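Local atomic coordinates of NikO protein (Streptomyces tendae, PDB entry 4FQD), a protein that is an enolpyruvyl transferase essential in nikkomycin biosynthesis, resembling the MurA enzymes that transfer enolpyruvyl from phosphoenolpyruvate to UDP-N-acetylglucosamine. Residues A[62-67]-A[99-104]. The protein carries 4 engineered substitutions. Residues are numbered along the deposited sequence; the frame is centred on the assembly and turned at random.
Sequences TAVLGE and ADLVGR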
loop_
_atom_site.group_PDB
_atom_site.type_symbol
_atom_site.label_atom_id
_atom_site.label_comp_id
_atom_site.label_asym_id
_atom_site.label_seq_id
_atom_site.Cartn_x
_atom_site.Cartn_y
_atom_site.Cartn_z
ATOM N N THR A 62 -16.514 29.118 6.533
ATOM C CA THR A 62 -16.992 30.307 5.834
ATOM C C THR A 62 -17.405 31.404 6.809
ATOM O O THR A 62 -17.070 32.574 6.623
ATOM C CB THR A 62 -18.190 29.982 4.923
ATOM O OG1 THR A 62 -17.870 28.867 4.083
ATOM C CG2 THR A 62 -18.544 31.181 4.056
ATOM N N ALA A 63 -18.132 31.016 7.852
ATOM C CA ALA A 63 -18.619 31.966 8.845
ATOM C C ALA A 63 -17.475 32.599 9.628
ATOM O O ALA A 63 -17.426 33.818 9.789
ATOM C CB ALA A 63 -19.602 31.288 9.790
ATOM N N VAL A 64 -16.554 31.767 10.107
ATOM C CA VAL A 64 -15.438 32.247 10.916
ATOM C C VAL A 64 -14.488 33.130 10.109
ATOM O O VAL A 64 -14.095 34.204 10.568
ATOM C CB VAL A 64 -14.651 31.084 11.548
ATOM C CG1 VAL A 64 -13.506 31.616 12.396
ATOM C CG2 VAL A 64 -15.576 30.214 12.384
ATOM N N LEU A 65 -14.128 32.677 8.911
ATOM C CA LEU A 65 -13.264 33.454 8.024
ATOM C C LEU A 65 -13.883 34.809 7.706
ATOM O O LEU A 65 -13.185 35.818 7.621
ATOM C CB LEU A 65 -12.985 32.691 6.726
ATOM C CG LEU A 65 -11.983 31.537 6.797
ATOM C CD1 LEU A 65 -11.905 30.816 5.459
ATOM C CD2 LEU A 65 -10.611 32.040 7.215
ATOM N N GLY A 66 -15.201 34.822 7.534
ATOM C CA GLY A 66 -15.923 36.053 7.281
ATOM C C GLY A 66 -15.860 36.993 8.468
ATOM O O GLY A 66 -15.715 38.204 8.307
ATOM N N GLU A 67 -15.963 36.429 9.667
ATOM C CA GLU A 67 -15.898 37.217 10.890
ATOM C C GLU A 67 -14.485 37.736 11.131
ATOM O O GLU A 67 -14.301 38.863 11.586
ATOM C CB GLU A 67 -16.379 36.396 12.090
ATOM C CG GLU A 67 -17.861 36.054 12.055
ATOM C CD GLU A 67 -18.274 35.125 13.181
ATOM O OE1 GLU A 67 -17.412 34.784 14.018
ATOM O OE2 GLU A 67 -19.460 34.735 13.230
ATOM N N ALA A 99 -8.273 35.807 19.716
ATOM C CA ALA A 99 -7.698 34.465 19.786
ATOM C C ALA A 99 -8.732 33.348 19.688
ATOM O O ALA A 99 -8.560 32.401 18.917
ATOM C CB ALA A 99 -6.881 34.314 21.063
ATOM N N ASP A 100 -9.797 33.461 20.475
ATOM C CA ASP A 100 -10.836 32.441 20.500
ATOM C C ASP A 100 -11.494 32.315 19.134
ATOM O O ASP A 100 -11.842 31.218 18.702
ATOM C CB ASP A 100 -11.888 32.765 21.561
ATOM C CG ASP A 100 -12.884 31.640 21.754
ATOM O OD1 ASP A 100 -12.540 30.480 21.439
ATOM O OD2 ASP A 100 -14.010 31.910 22.224
ATOM N N LEU A 101 -11.652 33.448 18.459
ATOM C CA LEU A 101 -12.240 33.479 17.128
ATOM C C LEU A 101 -11.350 32.774 16.106
ATOM O O LEU A 101 -11.822 31.952 15.321
ATOM C CB LEU A 101 -12.484 34.926 16.697
ATOM C CG LEU A 101 -12.919 35.138 15.246
ATOM C CD1 LEU A 101 -14.295 34.540 15.001
ATOM C CD2 LEU A 101 -12.897 36.617 14.900
ATOM N N VAL A 102 -10.062 33.100 16.129
ATOM C CA VAL A 102 -9.091 32.504 15.214
ATOM C C VAL A 102 -8.951 30.995 15.427
ATOM O O VAL A 102 -8.872 30.226 14.467
ATOM C CB VAL A 102 -7.709 33.186 15.347
ATOM C CG1 VAL A 102 -6.614 32.339 14.710
ATOM C CG2 VAL A 102 -7.742 34.581 14.737
ATOM N N GLY A 103 -8.937 30.576 16.688
ATOM C CA GLY A 103 -8.754 29.176 17.027
ATOM C C GLY A 103 -9.958 28.299 16.739
ATOM O O GLY A 103 -9.904 27.083 16.926
ATOM N N ARG A 104 -11.049 28.912 16.287
ATOM C CA ARG A 104 -12.265 28.174 15.964
ATOM C C ARG A 104 -12.077 27.273 14.747
ATOM O O ARG A 104 -12.704 26.218 14.644
ATOM C CB ARG A 104 -13.434 29.133 15.724
ATOM C CG ARG A 104 -13.960 29.804 16.980
ATOM C CD ARG A 104 -14.994 30.870 16.654
ATOM N NE ARG A 104 -16.233 30.295 16.140
ATOM C CZ ARG A 104 -17.290 30.008 16.893
ATOM N NH1 ARG A 104 -17.261 30.246 18.197
ATOM N NH2 ARG A 104 -18.378 29.486 16.344
#
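The guanidinium of Arg104 meets Val64 at its edge: CG2 of Val64 lies in the plane of the group, 3.8 Å from Arg104 NE. The other flat group, the Glu67 carboxylate, turns OE1 to the methyl CD1 of Leu101 at 3.3 Å. The two charged groups are not in contact, with Glu67 OE1 and Arg104 NE 5.1 Å apart; any attraction would probably be long-range. Val64 points from helix 60-71 toward segment 99-104 and divides its two methyls. With CG1 opposite the backbone N (chi1 -179°), that methyl reaches the carbonyl oxygen of Leu101 at 3.4 Å and also lies 4.0 Å from Leu101 CD1. The second methyl serves Arg104, touching CB as well as NE. The Leu101 and Val64 side chains run side by side with reversed direction, and Leu101 CD1 also meets CB of Glu67. No hydrogen bond joins the two segments; apolar contact fills the inner part, and charged side chains border it. Within 99-104, Arg104 N bonds back to Leu101 O where the helix gives way to a turn. In the beta/alpha inverse barrel of the EPSP synthase family, the contact joins helix 60-71, which follows strand 50-54, to the short helix 99-102; Leu65 packs on Val41 of helix 34-44, while Ile105, directly after the second segment, touches both Val64 and Leu65.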